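Long-range contact in putative ABC transporter (Thermobispora bispora, PDB 4PE6), which probably serves as the solute-binding protein of a sugar-type ABC transporter and holds a trihydroxybutanoic acid in its pocket: residues C120-Y134 against D279-I291. Numbering follows the deposited sequence.
Sequences CAYILQNSFVDWATY and DLPKQMTFPIVLI. With LTH ((2R,3S)-2,3,4-trihydroxybutanoic acid), chain C.
Ile123 and Gln125 pair in parallel with residues 282-286: Ile123 N donates to Lys282 O, Met284 N to Ile123 O, Gln125 N to Met284 O (2.9 Å) and Phe286 N to Gln125 O. Asn126 ND2 reaches Gln125 O from the face opposite Phe286 N, so two donors grip that oxygen, while Asn126 OD1 accepts from Asp260 N.

Gln125 CG sits between the backbone N and the carbonyl carbon (chi1 70°), and the chain then runs extended. Gln125 CG and CD each come within 3.6 Å of Gln283 NE2; at the tip, OE1 accepts from Gln283 NE2 at 3.1 Å, a bent bond arriving above the carbonyl plane, while Gln125 NE2 turns back to donate to Asn126 O. The two amide planes stand 75° apart, and Gln283 NE2 also donates to Thr285 OG1, which fixes its rotation.

On the other sheet face, Leu124 CD1 lies over the Phe286 ring, 4.2 Å from its centroid. Near Cys120, Lys282 folds back through bends at chi2 and chi3, laying CD and NZ over the Tyr122 ring, a cation-pi contact with NZ 4.4 Å from the centroid; Lys282 NZ is also hydrogen-bonded to Pro119 O. Past the paired stretch, Ile288 CD1 meets the Tyr134 ring edge 3.7 Å away at CD2, and Leu290 CD2 sits over that ring's face.

Strand 122-126 lies between strands 108-112 and 283-290, with helices 263-275 and 315-327 packing against Leu280 and the latter also against Met284 and Phe286; helix 128-142 follows, carrying Phe128 and Trp131 to the ligand pocket.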
ATOM      1  N   CYS A 120       0.268  16.644  15.556  1.00 26.23           N
ATOM      2  CA  CYS A 120       0.022  17.791  14.692  1.00 25.82           C
ATOM      3  C   CYS A 120      -0.371  17.385  13.261  1.00 23.98           C
ATOM      4  O   CYS A 120      -0.865  18.200  12.515  1.00 23.66           O
ATOM      5  CB  CYS A 120       1.248  18.697  14.672  1.00 26.75           C
ATOM      6  SG  CYS A 120       2.599  18.182  13.587  1.00 27.29           S
ATOM      7  N   ALA A 121      -0.149  16.129  12.897  1.00 22.85           N
ATOM      8  CA  ALA A 121      -0.415  15.653  11.538  1.00 21.81           C
ATOM      9  C   ALA A 121      -1.820  15.116  11.404  1.00 21.56           C
ATOM     10  O   ALA A 121      -2.433  14.664  12.388  1.00 22.72           O
ATOM     11  CB  ALA A 121       0.580  14.567  11.165  1.00 21.48           C
ATOM     12  N   TYR A 122      -2.324  15.152  10.181  1.00 20.40           N
ATOM     13  CA  TYR A 122      -3.542  14.464   9.802  1.00 19.79           C
ATOM     14  C   TYR A 122      -3.196  13.108   9.185  1.00 19.23           C
ATOM     15  O   TYR A 122      -2.304  13.006   8.328  1.00 18.83           O
ATOM     16  CB  TYR A 122      -4.325  15.318   8.796  1.00 19.70           C
ATOM     17  CG  TYR A 122      -4.862  16.604   9.406  1.00 20.09           C
ATOM     18  CD1 TYR A 122      -4.053  17.720   9.558  1.00 20.03           C
ATOM     19  CD2 TYR A 122      -6.190  16.685   9.873  1.00 20.72           C
ATOM     20  CE1 TYR A 122      -4.527  18.886  10.138  1.00 20.52           C
ATOM     21  CE2 TYR A 122      -6.677  17.850  10.433  1.00 21.15           C
ATOM     22  CZ  TYR A 122      -5.850  18.942  10.558  1.00 21.23           C
ATOM     23  OH  TYR A 122      -6.352  20.092  11.132  1.00 22.30           O
ATOM     24  N   ILE A 123      -3.890  12.068   9.632  1.00 18.95           N
ATOM     25  CA  ILE A 123      -3.674  10.708   9.147  1.00 18.45           C
ATOM     26  C   ILE A 123      -4.740  10.292   8.099  1.00 18.18           C
ATOM     27  O   ILE A 123      -5.962  10.359   8.352  1.00 18.50           O
ATOM     28  CB  ILE A 123      -3.680   9.697  10.307  1.00 18.89           C
ATOM     29  CG1 ILE A 123      -2.345   9.686  11.084  1.00 19.00           C
ATOM     30  CG2 ILE A 123      -3.873   8.279   9.767  1.00 18.67           C
ATOM     31  CD1 ILE A 123      -1.786  11.026  11.507  1.00 19.36           C
ATOM     32  N   LEU A 124      -4.269   9.812   6.949  1.00 17.32           N
ATOM     33  CA  LEU A 124      -5.138   9.273   5.917  1.00 17.35           C
ATOM     34  C   LEU A 124      -4.586   7.917   5.533  1.00 17.03           C
ATOM     35  O   LEU A 124      -3.510   7.823   4.960  1.00 16.82           O
ATOM     36  CB  LEU A 124      -5.187  10.191   4.700  1.00 17.29           C
ATOM     37  CG  LEU A 124      -6.287   9.844   3.683  1.00 17.65           C
ATOM     38  CD1 LEU A 124      -6.658  11.097   2.912  1.00 17.92           C
ATOM     39  CD2 LEU A 124      -5.893   8.710   2.713  1.00 17.54           C
ATOM     40  N   GLN A 125      -5.322   6.874   5.870  1.00 17.28           N
ATOM     41  CA  GLN A 125      -4.823   5.511   5.765  1.00 17.10           C
ATOM     42  C   GLN A 125      -5.809   4.604   5.053  1.00 17.22           C
ATOM     43  O   GLN A 125      -6.843   5.055   4.554  1.00 17.92           O
ATOM     44  CB  GLN A 125      -4.485   4.991   7.174  1.00 17.39           C
ATOM     45  CG  GLN A 125      -5.711   4.747   8.056  1.00 18.21           C
ATOM     46  CD  GLN A 125      -5.325   4.096   9.352  1.00 18.77           C
ATOM     47  OE1 GLN A 125      -5.268   4.751  10.371  1.00 19.70           O
ATOM     48  NE2 GLN A 125      -5.001   2.804   9.308  1.00 18.80           N
ATOM     49  N   ASN A 126      -5.479   3.326   4.992  1.00 16.89           N
ATOM     50  CA  ASN A 126      -6.414   2.285   4.643  1.00 17.04           C
ATOM     51  C   ASN A 126      -6.484   1.341   5.832  1.00 17.05           C
ATOM     52  O   ASN A 126      -5.610   1.365   6.717  1.00 16.86           O
ATOM     53  CB  ASN A 126      -5.930   1.464   3.422  1.00 16.79           C
ATOM     54  CG  ASN A 126      -6.154   2.139   2.057  1.00 16.92           C
ATOM     55  OD1 ASN A 126      -5.824   1.533   1.025  1.00 16.82           O
ATOM     56  ND2 ASN A 126      -6.638   3.375   2.030  1.00 17.06           N
ATOM     57  N   SER A 127      -7.471   0.457   5.829  1.00 17.44           N
ATOM     58  CA  SER A 127      -7.509  -0.619   6.853  1.00 17.64           C
ATOM     59  C   SER A 127      -6.510  -1.732   6.528  1.00 17.19           C
ATOM     60  O   SER A 127      -6.797  -2.656   5.770  1.00 17.24           O
ATOM     61  CB  SER A 127      -8.889  -1.228   7.011  1.00 18.31           C
ATOM     62  OG  SER A 127      -8.825  -2.307   7.928  1.00 18.65           O
ATOM     63  N   PHE A 128      -5.350  -1.654   7.157  1.00 16.82           N
ATOM     64  CA  PHE A 128      -4.336  -2.687   7.006  1.00 16.57           C
ATOM     65  C   PHE A 128      -4.810  -3.997   7.602  1.00 17.02           C
ATOM     66  O   PHE A 128      -4.506  -5.061   7.070  1.00 16.93           O
ATOM     67  CB  PHE A 128      -3.017  -2.206   7.576  1.00 16.32           C
ATOM     68  CG  PHE A 128      -2.619  -0.871   7.043  1.00 15.98           C
ATOM     69  CD1 PHE A 128      -2.458  -0.692   5.666  1.00 15.66           C
ATOM     70  CD2 PHE A 128      -2.479   0.216   7.870  1.00 16.06           C
ATOM     71  CE1 PHE A 128      -2.130   0.550   5.149  1.00 15.51           C
ATOM     72  CE2 PHE A 128      -2.138   1.448   7.358  1.00 15.78           C
ATOM     73  CZ  PHE A 128      -1.976   1.621   5.999  1.00 15.55           C
ATOM     74  N   VAL A 129      -5.619  -3.912   8.658  1.00 17.68           N
ATOM     75  CA  VAL A 129      -6.208  -5.101   9.227  1.00 18.35           C
ATOM     76  C   VAL A 129      -7.098  -5.825   8.217  1.00 18.45           C
ATOM     77  O   VAL A 129      -7.002  -7.036   8.076  1.00 18.69           O
ATOM     78  CB  VAL A 129      -7.001  -4.795  10.502  1.00 19.20           C
ATOM     79  CG1 VAL A 129      -7.768  -6.027  10.948  1.00 20.03           C
ATOM     80  CG2 VAL A 129      -6.041  -4.347  11.608  1.00 19.43           C
ATOM     81  N   ASP A 130      -7.962  -5.096   7.524  1.00 18.44           N
ATOM     82  CA  ASP A 130      -8.827  -5.728   6.531  1.00 18.67           C
ATOM     83  C   ASP A 130      -8.015  -6.407   5.424  1.00 18.12           C
ATOM     84  O   ASP A 130      -8.317  -7.529   5.030  1.00 18.28           O
ATOM     85  CB  ASP A 130      -9.785  -4.714   5.920  1.00 18.95           C
ATOM     86  CG  ASP A 130     -10.935  -4.352   6.852  1.00 19.92           C
ATOM     87  OD1 ASP A 130     -11.042  -4.951   7.944  1.00 20.51           O
ATOM     88  OD2 ASP A 130     -11.702  -3.448   6.492  1.00 20.20           O
ATOM     89  N   TRP A 131      -6.989  -5.704   4.932  1.00 17.50           N
ATOM     90  CA  TRP A 131      -6.104  -6.253   3.904  1.00 17.21           C
ATOM     91  C   TRP A 131      -5.505  -7.550   4.383  1.00 17.33           C
ATOM     92  O   TRP A 131      -5.686  -8.586   3.763  1.00 17.35           O
ATOM     93  CB  TRP A 131      -5.022  -5.235   3.553  1.00 16.65           C
ATOM     94  CG  TRP A 131      -3.934  -5.698   2.601  1.00 16.56           C
ATOM     95  CD1 TRP A 131      -3.804  -6.916   1.998  1.00 16.82           C
ATOM     96  CD2 TRP A 131      -2.809  -4.929   2.198  1.00 16.24           C
ATOM     97  NE1 TRP A 131      -2.650  -6.943   1.213  1.00 16.69           N
ATOM     98  CE2 TRP A 131      -2.029  -5.736   1.325  1.00 16.34           C
ATOM     99  CE3 TRP A 131      -2.373  -3.638   2.493  1.00 15.96           C
ATOM    100  CZ2 TRP A 131      -0.840  -5.289   0.745  1.00 16.18           C
ATOM    101  CZ3 TRP A 131      -1.184  -3.187   1.897  1.00 15.84           C
ATOM    102  CH2 TRP A 131      -0.446  -4.018   1.017  1.00 15.87           C
ATOM    103  N   ALA A 132      -4.809  -7.509   5.516  1.00 17.53           N
ATOM    104  CA  ALA A 132      -4.189  -8.735   6.028  1.00 17.97           C
ATOM    105  C   ALA A 132      -5.180  -9.877   6.205  1.00 18.90           C
ATOM    106  O   ALA A 132      -4.827 -11.031   5.996  1.00 18.95           O
ATOM    107  CB  ALA A 132      -3.430  -8.465   7.330  1.00 17.96           C
ATOM    108  N   THR A 133      -6.430  -9.563   6.593  1.00 19.75           N
ATOM    109  CA  THR A 133      -7.428 -10.588   6.800  1.00 20.87           C
ATOM    110  C   THR A 133      -7.879 -11.157   5.450  1.00 21.64           C
ATOM    111  O   THR A 133      -7.978 -12.369   5.290  1.00 21.68           O
ATOM    112  CB  THR A 133      -8.629 -10.032   7.620  1.00 21.35           C
ATOM    113  OG1 THR A 133      -8.150  -9.527   8.872  1.00 21.27           O
ATOM    114  CG2 THR A 133      -9.690 -11.126   7.903  1.00 22.32           C
ATOM    115  N   TYR A 134      -8.131 -10.286   4.479  1.00 20.50           N
ATOM    116  CA  TYR A 134      -8.500 -10.730   3.131  1.00 22.18           C
ATOM    117  C   TYR A 134      -7.384 -11.521   2.438  1.00 21.85           C
ATOM    118  O   TYR A 134      -7.652 -12.317   1.540  1.00 22.61           O
ATOM    119  CB  TYR A 134      -8.893  -9.544   2.247  1.00 23.80           C
ATOM    120  CG  TYR A 134     -10.261  -8.963   2.529  1.00 26.16           C
ATOM    121  CD1 TYR A 134     -11.390  -9.777   2.611  1.00 28.33           C
ATOM    122  CD2 TYR A 134     -10.434  -7.582   2.682  1.00 27.45           C
ATOM    123  CE1 TYR A 134     -12.647  -9.238   2.854  1.00 30.36           C
ATOM    124  CE2 TYR A 134     -11.675  -7.036   2.930  1.00 29.00           C
ATOM    125  CZ  TYR A 134     -12.777  -7.865   3.014  1.00 30.93           C
ATOM    126  OH  TYR A 134     -14.002  -7.321   3.259  1.00 33.33           O
ATOM    127  N   ASP A 279     -11.862  21.981   7.851  1.00 25.32           N
ATOM    128  CA  ASP A 279     -11.601  21.068   8.942  1.00 25.87           C
ATOM    129  C   ASP A 279     -11.688  19.671   8.407  1.00 25.41           C
ATOM    130  O   ASP A 279     -12.604  19.356   7.662  1.00 26.33           O
ATOM    131  CB  ASP A 279     -12.624  21.254  10.064  1.00 27.96           C
ATOM    132  CG  ASP A 279     -12.409  22.537  10.826  1.00 29.16           C
ATOM    133  OD1 ASP A 279     -11.309  23.109  10.699  1.00 30.57           O
ATOM    134  OD2 ASP A 279     -13.321  22.975  11.539  1.00 31.49           O
ATOM    135  N   LEU A 280     -10.721  18.848   8.778  1.00 23.95           N
ATOM    136  CA  LEU A 280     -10.752  17.433   8.467  1.00 23.46           C
ATOM    137  C   LEU A 280     -10.613  16.672   9.777  1.00 23.24           C
ATOM    138  O   LEU A 280     -10.001  17.166  10.704  1.00 23.25           O
ATOM    139  CB  LEU A 280      -9.580  17.064   7.538  1.00 22.36           C
ATOM    140  CG  LEU A 280      -9.561  17.630   6.115  1.00 22.09           C
ATOM    141  CD1 LEU A 280      -8.291  17.150   5.400  1.00 21.53           C
ATOM    142  CD2 LEU A 280     -10.816  17.243   5.326  1.00 22.69           C
ATOM    143  N   PRO A 281     -11.158  15.451   9.850  1.00 23.37           N
ATOM    144  CA  PRO A 281     -10.816  14.581  10.962  1.00 23.56           C
ATOM    145  C   PRO A 281      -9.319  14.283  11.011  1.00 22.95           C
ATOM    146  O   PRO A 281      -8.690  14.098   9.962  1.00 21.99           O
ATOM    147  CB  PRO A 281     -11.600  13.285  10.671  1.00 24.06           C
ATOM    148  CG  PRO A 281     -12.587  13.627   9.618  1.00 24.39           C
ATOM    149  CD  PRO A 281     -12.012  14.786   8.856  1.00 23.62           C
ATOM    150  N   LYS A 282      -8.758  14.224  12.216  1.00 23.51           N
ATOM    151  CA  LYS A 282      -7.342  13.919  12.389  1.00 23.88           C
ATOM    152  C   LYS A 282      -6.997  12.523  11.883  1.00 23.49           C
ATOM    153  O   LYS A 282      -5.832  12.246  11.578  1.00 22.75           O
ATOM    154  CB  LYS A 282      -6.917  14.011  13.871  1.00 25.35           C
ATOM    155  CG  LYS A 282      -7.051  15.388  14.516  1.00 26.86           C
ATOM    156  CD  LYS A 282      -6.098  16.437  13.942  1.00 27.70           C
ATOM    157  CE  LYS A 282      -4.679  16.265  14.473  1.00 28.61           C
ATOM    158  NZ  LYS A 282      -3.802  17.406  14.091  1.00 29.21           N
ATOM    159  N   GLN A 283      -7.992  11.638  11.867  1.00 23.79           N
ATOM    160  CA  GLN A 283      -7.802  10.268  11.390  1.00 24.12           C
ATOM    161  C   GLN A 283      -8.872   9.952  10.357  1.00 23.38           C
ATOM    162  O   GLN A 283     -10.055  10.141  10.608  1.00 22.55           O
ATOM    163  CB  GLN A 283      -7.843   9.275  12.554  1.00 25.69           C
ATOM    164  CG  GLN A 283      -7.375   7.870  12.163  1.00 26.86           C
ATOM    165  CD  GLN A 283      -8.404   7.098  11.349  1.00 28.04           C
ATOM    166  OE1 GLN A 283      -9.607   7.235  11.564  1.00 29.88           O
ATOM    167  NE2 GLN A 283      -7.932   6.292  10.396  1.00 28.32           N
HETATM  168  N   MSE A 284      -8.445   9.487   9.190  1.00 22.12           N
HETATM  169  CA  MSE A 284      -9.364   9.154   8.106  1.00 22.31           C
HETATM  170  C   MSE A 284      -9.006   7.803   7.536  1.00 21.44           C
HETATM  171  O   MSE A 284      -7.872   7.572   7.098  1.00 20.47           O
HETATM  172  CB  MSE A 284      -9.309  10.210   7.002  1.00 22.89           C
HETATM  173  CG  MSE A 284      -9.627  11.628   7.450  1.00 24.23           C
HETATM  174 SE   MSE A 284      -9.247  12.942   6.021  1.00 26.42          SE
HETATM  175  CE  MSE A 284      -7.507  13.374   6.835  1.00 25.09           C
ATOM    176  N   THR A 285      -9.964   6.894   7.529  1.00 21.50           N
ATOM    177  CA  THR A 285      -9.780   5.609   6.858  1.00 21.20           C
ATOM    178  C   THR A 285     -10.432   5.592   5.485  1.00 20.84           C
ATOM    179  O   THR A 285     -11.649   5.718   5.340  1.00 21.41           O
ATOM    180  CB  THR A 285     -10.271   4.439   7.725  1.00 22.06           C
ATOM    181  OG1 THR A 285      -9.454   4.370   8.899  1.00 22.31           O
ATOM    182  CG2 THR A 285     -10.138   3.137   6.991  1.00 22.18           C
ATOM    183  N   PHE A 286      -9.592   5.446   4.467  1.00 19.77           N
ATOM    184  CA  PHE A 286     -10.036   5.298   3.096  1.00 19.64           C
ATOM    185  C   PHE A 286      -9.986   3.801   2.694  1.00 19.67           C
ATOM    186  O   PHE A 286      -9.393   2.981   3.413  1.00 19.51           O
ATOM    187  CB  PHE A 286      -9.154   6.155   2.166  1.00 19.30           C
ATOM    188  CG  PHE A 286      -9.624   7.580   2.018  1.00 19.38           C
ATOM    189  CD1 PHE A 286      -9.765   8.400   3.119  1.00 19.22           C
ATOM    190  CD2 PHE A 286      -9.920   8.097   0.764  1.00 19.64           C
ATOM    191  CE1 PHE A 286     -10.207   9.711   2.993  1.00 19.51           C
ATOM    192  CE2 PHE A 286     -10.359   9.409   0.624  1.00 19.95           C
ATOM    193  CZ  PHE A 286     -10.518  10.218   1.741  1.00 19.75           C
ATOM    194  N   PRO A 287     -10.606   3.441   1.561  1.00 19.78           N
ATOM    195  CA  PRO A 287     -10.780   2.036   1.210  1.00 20.10           C
ATOM    196  C   PRO A 287      -9.604   1.389   0.507  1.00 19.64           C
ATOM    197  O   PRO A 287      -8.982   1.986  -0.379  1.00 19.37           O
ATOM    198  CB  PRO A 287     -11.985   2.054   0.257  1.00 20.85           C
ATOM    199  CG  PRO A 287     -11.912   3.407  -0.386  1.00 20.81           C
ATOM    200  CD  PRO A 287     -11.450   4.316   0.719  1.00 20.38           C
ATOM    201  N   ILE A 288      -9.365   0.132   0.867  1.00 19.76           N
ATOM    202  CA  ILE A 288      -8.402  -0.713   0.158  1.00 19.53           C
ATOM    203  C   ILE A 288      -8.956  -1.106  -1.232  1.00 20.18           C
ATOM    204  O   ILE A 288     -10.070  -0.714  -1.598  1.00 20.45           O
ATOM    205  CB  ILE A 288      -8.097  -1.988   0.967  1.00 19.46           C
ATOM    206  CG1 ILE A 288      -9.383  -2.801   1.198  1.00 20.38           C
ATOM    207  CG2 ILE A 288      -7.404  -1.652   2.292  1.00 19.10           C
ATOM    208  CD1 ILE A 288      -9.132  -4.192   1.760  1.00 20.46           C
ATOM    209  N   VAL A 289      -8.161  -1.867  -1.992  1.00 20.32           N
ATOM    210  CA  VAL A 289      -8.534  -2.365  -3.322  1.00 21.18           C
ATOM    211  C   VAL A 289      -8.567  -3.893  -3.277  1.00 21.75           C
ATOM    212  O   VAL A 289      -7.535  -4.569  -3.400  1.00 21.32           O
ATOM    213  CB  VAL A 289      -7.555  -1.904  -4.437  1.00 21.17           C
ATOM    214  CG1 VAL A 289      -8.078  -2.324  -5.801  1.00 21.77           C
ATOM    215  CG2 VAL A 289      -7.348  -0.392  -4.388  1.00 21.17           C
ATOM    216  N   LEU A 290      -9.761  -4.431  -3.060  1.00 23.07           N
ATOM    217  CA  LEU A 290      -9.979  -5.874  -3.082  1.00 24.15           C
ATOM    218  C   LEU A 290     -10.483  -6.256  -4.481  1.00 25.22           C
ATOM    219  O   LEU A 290     -11.506  -5.756  -4.918  1.00 25.94           O
ATOM    220  CB  LEU A 290     -10.996  -6.253  -2.006  1.00 24.91           C
ATOM    221  CG  LEU A 290     -11.538  -7.686  -1.991  1.00 26.07           C
ATOM    222  CD1 LEU A 290     -10.463  -8.672  -1.567  1.00 25.78           C
ATOM    223  CD2 LEU A 290     -12.770  -7.759  -1.079  1.00 27.17           C
ATOM    224  N   ILE A 291      -9.755  -7.125  -5.167  1.00 25.48           N
ATOM    225  CA  ILE A 291     -10.142  -7.582  -6.498  1.00 27.38           C
ATOM    226  C   ILE A 291     -10.641  -9.016  -6.393  1.00 28.71           C
ATOM    227  O   ILE A 291      -9.871  -9.958  -6.446  1.00 27.97           O
ATOM    228  CB  ILE A 291      -8.979  -7.464  -7.498  1.00 26.88           C
ATOM    229  CG1 ILE A 291      -8.501  -6.015  -7.534  1.00 26.64           C
ATOM    230  CG2 ILE A 291      -9.425  -7.883  -8.895  1.00 28.01           C
ATOM    231  CD1 ILE A 291      -7.269  -5.792  -8.373  1.00 26.68           C
TER
HETATM  232  O1  LTH C 401       2.848  -2.073  -0.607  1.00 23.17           O
HETATM  233  C1  LTH C 401       3.297  -1.012  -0.038  1.00 19.98           C
HETATM  234  O   LTH C 401       4.415  -0.489  -0.235  1.00 18.42           O
HETATM  235  C2  LTH C 401       2.351  -0.239   0.913  1.00 17.06           C
HETATM  236  O2  LTH C 401       3.027   0.897   1.510  1.00 16.65           O
HETATM  237  C3  LTH C 401       1.848  -1.112   2.043  1.00 17.81           C
HETATM  238  O3  LTH C 401       2.951  -1.617   2.793  1.00 17.79           O
HETATM  239  C4  LTH C 401       0.971  -0.258   2.980  1.00 17.90           C
HETATM  240  O4  LTH C 401      -0.187   0.135   2.198  1.00 16.32           O
HETATM  241  O   HOH W   1      -8.829  20.359  10.745  1.00 27.36           O
HETATM  242  O   HOH W   2      -8.073   4.479  -0.407  1.00 20.31           O
HETATM  243  O   HOH W   3      -9.703   0.428   4.277  1.00 21.42           O